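Long-range contacts in glycosyl hydrolases family 2, sugar binding domain protein (Bacteroides uniformis str. 3978 T3 ii, PDB 6D1P), which probably hydrolyses beta-glucuronides, as a gut-bacterial beta-glucuronidase of glycoside hydrolase family 2: residues A484-R489 / S551-L556; R489-Y494 / F557-K562. All blocks are in the same frame, centred on the assembly; numbering follows the deposited sequence.

Contact 1: residues A484-R489 / S551-L556; sequences AGWYGR and SYIIRL
Y552 reaches out from the helix of 551-556 to the loop of 484-489 and gives its hydroxyl proton to the backbone carbonyl of G485, the one hydrogen bond between the segments (OH to O, 2.6 Å). CG of Y552 lies anti to the backbone N (chi1 175°), which carries the phenol away from the helix and sets OH against the loop. The approach is well bent, with a C=O...donor angle of 117°, and the hydroxyl is tilted 29° from the carbonyl plane. G485 has a left-handed backbone conformation, in which a CB would jam against the preceding carbonyl O and also run into Y552 OH; glycine suits both demands. One helical turn further on, L556 lays CD1 against the loop backbone, 3.6 Å from A484 O and 4.0 Å from G485 C. The indole of W486 supplies the other apolar surface. Its CG is likewise anti to the backbone N, and the ring leans toward the helix with its benzo edge; Y552 CE2 sits at that edge, near the indole plane, 4.1 Å from W486 CE3. CD1 of I553 comes up to the same CE3 at 4.4 Å, a looser touch. On the pyrrole side W486 turns its CD1 over the centre of the Y487 ring; the indole thus lies between that ring and the helix, with W548 also against it. The loop follows strand 477-479 of the TIM barrel and packs on helix 550-564. Between these two segments the chemistry is that of a buried packing seam with a single tyrosine-to-carbonyl bond, which gives the buried G485 O a donor, while backbone hydrogen bonds of G485 with A542 and W486 with D543 tie the loop further.

Contact 2: residues R489-Y494 / F557-K562; sequences RRFRNY and FDWHLK
A water bridges R492 and W559: it donates to R492 O at 2.8 Å and accepts from W559 NE1 at 2.9 Å, lying in the indole plane at the ring's edge. No direct hydrogen bond joins the two segments, and the rest of the contact is aromatic and aliphatic. R492 passes its side chain, extended from CG to NE, across one face of W559 at about a right angle. Its CG makes a CH-pi contact 3.6 Å from the centroid of the six-membered ring, almost on the normal, while K562 CE lies over the opposite face. F491 adopts the less common first torsion that puts CG between the backbone N and the carbonyl carbon (chi1 66°); this brings CD1 to 3.4 Å from W559 CB, with the F491 ring at 53° to the five-membered ring. Beyond it, Y494 receives H560 over its face: H560 CD2 stands above the centre of the Y494 ring, the ring centroids are 4.2 Å apart and the planes 33° from parallel. H560 ND1 bonds to L556 O one turn earlier, which fixes the imidazole's rotation, and W513 stacks on H560; Y494 OH is held by E498. An alanine in place of W559 would probably deprive the water of its NH partner and open a gap between the R492 chain and K562. The short 3-10 turn of 491-493 is joined to helix 550-564 by ring faces and aliphatic chain, with one water bridging the indole NH and the R492 carbonyl.

Contacts 1 and 2 follow one another along helix 550-564, their centres about 7 Å apart, and share R489 where the loop passes from one to the other. They form a continuous interface: F491 of contact 2 sets CD2 3.5 Å from Y552 OH and CB 3.7 Å from L556 CG, both of contact 1, while H560 CE1 comes to 3.6 Å from A484 O. Together they lay the connection between strand 477-479 and helix 494-503 along a neighbouring helix of the TIM barrel. In such barrels the loops that follow the strands lie at the active-site end, but none of the residues described here belongs to a metal site observed in this structure.

Contact 1: residues A484-R489 / S551-L556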
loop_
_atom_site.group_PDB
_atom_site.type_symbol
_atom_site.label_atom_id
_atom_site.label_comp_id
_atom_site.label_asym_id
_atom_site.label_seq_id
_atom_site.Cartn_x
_atom_site.Cartn_y
_atom_site.Cartn_z
ATOM N N ALA A 484 12.126 34.158 15.239
ATOM C CA ALA A 484 11.858 35.551 14.912
ATOM C C ALA A 484 11.503 35.695 13.449
ATOM O O ALA A 484 12.238 35.239 12.577
ATOM C CB ALA A 484 13.091 36.405 15.232
ATOM N N GLY A 485 10.378 36.335 13.178
ATOM C CA GLY A 485 9.945 36.511 11.812
ATOM C C GLY A 485 9.284 35.305 11.174
ATOM O O GLY A 485 8.735 35.437 10.068
ATOM N N TRP A 486 9.306 34.132 11.815
ATOM C CA TRP A 486 8.692 32.948 11.225
ATOM C C TRP A 486 7.486 32.491 12.035
ATOM O O TRP A 486 6.356 32.687 11.600
ATOM C CB TRP A 486 9.681 31.797 11.029
ATOM C CG TRP A 486 9.012 30.798 10.139
ATOM C CD1 TRP A 486 8.517 29.554 10.483
ATOM C CD2 TRP A 486 8.664 31.000 8.765
ATOM N NE1 TRP A 486 7.917 28.960 9.376
ATOM C CE2 TRP A 486 7.995 29.829 8.317
ATOM C CE3 TRP A 486 8.868 32.050 7.861
ATOM C CZ2 TRP A 486 7.543 29.685 7.007
ATOM C CZ3 TRP A 486 8.415 31.898 6.560
ATOM C CH2 TRP A 486 7.753 30.725 6.146
ATOM N N TYR A 487 7.683 31.871 13.194
ATOM C CA TYR A 487 6.531 31.509 14.007
ATOM C C TYR A 487 6.147 32.585 15.011
ATOM O O TYR A 487 5.032 32.536 15.547
ATOM C CB TYR A 487 6.783 30.196 14.746
ATOM C CG TYR A 487 6.955 28.991 13.855
ATOM C CD1 TYR A 487 5.940 28.596 12.980
ATOM C CD2 TYR A 487 8.124 28.229 13.905
ATOM C CE1 TYR A 487 6.090 27.476 12.174
ATOM C CE2 TYR A 487 8.283 27.110 13.100
ATOM C CZ TYR A 487 7.250 26.734 12.246
ATOM O OH TYR A 487 7.391 25.636 11.441
ATOM N N GLY A 488 7.035 33.543 15.279
ATOM C CA GLY A 488 6.701 34.629 16.173
ATOM C C GLY A 488 7.363 35.954 15.856
ATOM O O GLY A 488 8.552 35.992 15.540
ATOM N N ARG A 489 6.587 37.040 15.934
ATOM C CA ARG A 489 7.072 38.411 15.817
ATOM C C ARG A 489 7.837 38.637 14.511
ATOM O O ARG A 489 7.708 37.854 13.561
ATOM C CB ARG A 489 7.935 38.762 17.037
ATOM C CG ARG A 489 7.314 38.284 18.358
ATOM C CD ARG A 489 8.005 38.872 19.585
ATOM N NE ARG A 489 7.985 40.327 19.526
ATOM C CZ ARG A 489 8.855 41.109 20.154
ATOM N NH1 ARG A 489 9.818 40.569 20.897
ATOM N NH2 ARG A 489 8.769 42.432 20.028
ATOM N N SER A 551 12.385 35.690 -1.496
ATOM C CA SER A 551 12.678 37.089 -1.215
ATOM C C SER A 551 12.567 37.379 0.268
ATOM O O SER A 551 13.416 38.080 0.844
ATOM C CB SER A 551 11.726 37.983 -1.999
ATOM O OG SER A 551 11.873 37.747 -3.385
ATOM N N TYR A 552 11.528 36.833 0.907
ATOM C CA TYR A 552 11.371 37.065 2.325
ATOM C C TYR A 552 12.475 36.368 3.107
ATOM O O TYR A 552 13.154 36.991 3.935
ATOM C CB TYR A 552 9.996 36.616 2.806
ATOM C CG TYR A 552 9.908 36.753 4.296
ATOM C CD1 TYR A 552 9.786 38.011 4.897
ATOM C CD2 TYR A 552 10.020 35.639 5.118
ATOM C CE1 TYR A 552 9.737 38.141 6.293
ATOM C CE2 TYR A 552 9.975 35.764 6.507
ATOM C CZ TYR A 552 9.827 37.014 7.087
ATOM O OH TYR A 552 9.789 37.115 8.459
ATOM N N ILE A 553 12.699 35.084 2.835
ATOM C CA ILE A 553 13.592 34.345 3.719
ATOM C C ILE A 553 15.025 34.835 3.584
ATOM O O ILE A 553 15.813 34.728 4.529
ATOM C CB ILE A 553 13.486 32.830 3.476
ATOM C CG1 ILE A 553 13.799 32.083 4.780
ATOM C CG2 ILE A 553 14.428 32.376 2.366
ATOM C CD1 ILE A 553 12.751 32.277 5.860
ATOM N N ILE A 554 15.390 35.374 2.421
ATOM C CA ILE A 554 16.749 35.870 2.225
ATOM C C ILE A 554 17.025 37.039 3.167
ATOM O O ILE A 554 18.063 37.097 3.837
ATOM C CB ILE A 554 16.937 36.246 0.743
ATOM C CG1 ILE A 554 17.322 34.987 -0.047
ATOM C CG2 ILE A 554 17.942 37.379 0.566
ATOM C CD1 ILE A 554 17.006 35.067 -1.502
ATOM N N ARG A 555 16.065 37.957 3.266
ATOM C CA ARG A 555 16.148 39.049 4.215
ATOM C C ARG A 555 16.185 38.542 5.649
ATOM O O ARG A 555 16.909 39.094 6.488
ATOM C CB ARG A 555 14.965 39.986 4.006
ATOM C CG ARG A 555 15.057 40.794 2.713
ATOM C CD ARG A 555 13.747 41.482 2.426
ATOM N NE ARG A 555 13.880 42.506 1.401
ATOM C CZ ARG A 555 14.047 42.255 0.103
ATOM N NH1 ARG A 555 14.115 41.000 -0.339
ATOM N NH2 ARG A 555 14.145 43.258 -0.756
ATOM N N LEU A 556 15.405 37.496 5.956
ATOM C CA LEU A 556 15.380 36.978 7.323
ATOM C C LEU A 556 16.716 36.364 7.690
ATOM O O LEU A 556 17.225 36.594 8.796
ATOM C CB LEU A 556 14.252 35.952 7.504
ATOM C CG LEU A 556 14.011 35.313 8.893
ATOM C CD1 LEU A 556 12.571 34.799 9.002
ATOM C CD2 LEU A 556 14.981 34.163 9.211
#

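Contact 2: residues R489-Y494 / F557-K562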
loop_
_atom_site.group_PDB
_atom_site.type_symbol
_atom_site.label_atom_id
_atom_site.label_comp_id
_atom_site.label_asym_id
_atom_site.label_seq_id
_atom_site.Cartn_x
_atom_site.Cartn_y
_atom_site.Cartn_z
ATOM N N ARG A 489 6.587 37.040 15.934
ATOM C CA ARG A 489 7.072 38.411 15.817
ATOM C C ARG A 489 7.837 38.637 14.511
ATOM O O ARG A 489 7.708 37.854 13.561
ATOM C CB ARG A 489 7.935 38.762 17.037
ATOM C CG ARG A 489 7.314 38.284 18.358
ATOM C CD ARG A 489 8.005 38.872 19.585
ATOM N NE ARG A 489 7.985 40.327 19.526
ATOM C CZ ARG A 489 8.855 41.109 20.154
ATOM N NH1 ARG A 489 9.818 40.569 20.897
ATOM N NH2 ARG A 489 8.769 42.432 20.028
ATOM N N ARG A 490 8.626 39.703 14.452
ATOM C CA ARG A 490 9.327 40.084 13.237
ATOM C C ARG A 490 10.767 39.589 13.300
ATOM O O ARG A 490 11.307 39.321 14.376
ATOM C CB ARG A 490 9.269 41.606 13.049
ATOM C CG ARG A 490 7.835 42.152 12.879
ATOM C CD ARG A 490 7.793 43.685 12.734
ATOM N NE ARG A 490 8.487 44.359 13.829
ATOM C CZ ARG A 490 9.500 45.224 13.693
ATOM N NH1 ARG A 490 9.946 45.570 12.490
ATOM N NH2 ARG A 490 10.067 45.770 14.779
ATOM N N PHE A 491 11.391 39.431 12.130
ATOM C CA PHE A 491 12.777 38.981 12.192
ATOM C C PHE A 491 13.687 40.073 12.748
ATOM O O PHE A 491 14.744 39.766 13.318
ATOM C CB PHE A 491 13.265 38.436 10.828
ATOM C CG PHE A 491 13.358 39.451 9.702
ATOM C CD1 PHE A 491 14.357 40.425 9.685
ATOM C CD2 PHE A 491 12.509 39.362 8.614
ATOM C CE1 PHE A 491 14.458 41.338 8.631
ATOM C CE2 PHE A 491 12.602 40.253 7.545
ATOM C CZ PHE A 491 13.580 41.243 7.553
ATOM N N ARG A 492 13.260 41.332 12.659
ATOM C CA ARG A 492 13.984 42.416 13.311
ATOM C C ARG A 492 13.942 42.319 14.838
ATOM O O ARG A 492 14.764 42.957 15.511
ATOM C CB ARG A 492 13.425 43.755 12.823
ATOM C CG ARG A 492 13.919 44.126 11.427
ATOM C CD ARG A 492 13.127 45.264 10.818
ATOM N NE ARG A 492 13.708 45.722 9.549
ATOM C CZ ARG A 492 13.306 45.309 8.343
ATOM N NH1 ARG A 492 12.328 44.415 8.220
ATOM N NH2 ARG A 492 13.876 45.785 7.250
ATOM N N ASN A 493 13.049 41.506 15.404
ATOM C CA ASN A 493 13.021 41.293 16.848
ATOM C C ASN A 493 14.011 40.238 17.322
ATOM O O ASN A 493 13.965 39.860 18.501
ATOM C CB ASN A 493 11.605 40.908 17.282
ATOM C CG ASN A 493 10.600 41.994 16.970
ATOM O OD1 ASN A 493 9.514 41.732 16.453
ATOM N ND2 ASN A 493 10.966 43.246 17.288
ATOM N N TYR A 494 14.912 39.777 16.445
ATOM C CA TYR A 494 15.741 38.610 16.749
ATOM C C TYR A 494 16.646 38.853 17.955
ATOM O O TYR A 494 16.675 38.053 18.896
ATOM C CB TYR A 494 16.580 38.222 15.520
ATOM C CG TYR A 494 17.734 37.276 15.849
ATOM C CD1 TYR A 494 17.519 36.101 16.562
ATOM C CD2 TYR A 494 19.031 37.559 15.446
ATOM C CE1 TYR A 494 18.562 35.250 16.873
ATOM C CE2 TYR A 494 20.089 36.706 15.752
ATOM C CZ TYR A 494 19.850 35.560 16.465
ATOM O OH TYR A 494 20.895 34.707 16.779
ATOM N N PHE A 557 17.299 35.573 6.780
ATOM C CA PHE A 557 18.619 35.009 7.037
ATOM C C PHE A 557 19.660 36.118 7.155
ATOM O O PHE A 557 20.509 36.103 8.054
ATOM C CB PHE A 557 19.021 34.048 5.915
ATOM C CG PHE A 557 18.224 32.768 5.859
ATOM C CD1 PHE A 557 17.940 32.049 7.006
ATOM C CD2 PHE A 557 17.793 32.270 4.628
ATOM C CE1 PHE A 557 17.218 30.850 6.942
ATOM C CE2 PHE A 557 17.081 31.088 4.538
ATOM C CZ PHE A 557 16.783 30.368 5.696
ATOM N N ASP A 558 19.610 37.080 6.230
ATOM C CA ASP A 558 20.533 38.211 6.213
ATOM C C ASP A 558 20.536 38.922 7.564
ATOM O O ASP A 558 21.572 39.025 8.229
ATOM C CB ASP A 558 20.114 39.161 5.079
ATOM C CG ASP A 558 21.155 40.223 4.764
ATOM O OD1 ASP A 558 20.969 40.914 3.748
ATOM O OD2 ASP A 558 22.147 40.377 5.502
ATOM N N TRP A 559 19.354 39.359 8.010
ATOM C CA TRP A 559 19.226 40.017 9.306
ATOM C C TRP A 559 19.852 39.194 10.433
ATOM O O TRP A 559 20.751 39.668 11.140
ATOM C CB TRP A 559 17.758 40.297 9.615
ATOM C CG TRP A 559 17.664 41.174 10.793
ATOM C CD1 TRP A 559 17.697 40.793 12.113
ATOM C CD2 TRP A 559 17.614 42.608 10.789
ATOM N NE1 TRP A 559 17.632 41.900 12.925
ATOM C CE2 TRP A 559 17.583 43.029 12.143
ATOM C CE3 TRP A 559 17.574 43.581 9.772
ATOM C CZ2 TRP A 559 17.509 44.387 12.510
ATOM C CZ3 TRP A 559 17.500 44.934 10.142
ATOM C CH2 TRP A 559 17.475 45.319 11.497
ATOM N N HIS A 560 19.376 37.956 10.626
ATOM C CA HIS A 560 19.918 37.119 11.694
ATOM C C HIS A 560 21.436 37.087 11.648
ATOM O O HIS A 560 22.103 37.248 12.679
ATOM C CB HIS A 560 19.377 35.689 11.597
ATOM C CG HIS A 560 18.015 35.498 12.189
ATOM N ND1 HIS A 560 16.860 35.893 11.551
ATOM C CD2 HIS A 560 17.624 34.922 13.350
ATOM C CE1 HIS A 560 15.815 35.581 12.298
ATOM N NE2 HIS A 560 16.253 34.994 13.398
ATOM N N LEU A 561 22.000 36.878 10.451
ATOM C CA LEU A 561 23.448 36.710 10.332
ATOM C C LEU A 561 24.191 37.997 10.679
ATOM O O LEU A 561 25.262 37.960 11.304
ATOM C CB LEU A 561 23.809 36.244 8.923
ATOM C CG LEU A 561 23.410 34.796 8.596
ATOM C CD1 LEU A 561 23.614 34.491 7.127
ATOM C CD2 LEU A 561 24.207 33.827 9.446
ATOM N N LYS A 562 23.656 39.145 10.276
ATOM C CA LYS A 562 24.362 40.371 10.603
ATOM C C LYS A 562 24.195 40.714 12.075
ATOM O O LYS A 562 25.095 41.321 12.664
ATOM C CB LYS A 562 23.927 41.519 9.694
ATOM C CG LYS A 562 22.530 42.031 9.874
ATOM C CD LYS A 562 22.497 43.335 10.658
ATOM C CE LYS A 562 21.105 43.955 10.577
ATOM N NZ LYS A 562 20.985 45.196 11.401
HETATM O O HOH W 1 17.302 41.868 15.762
#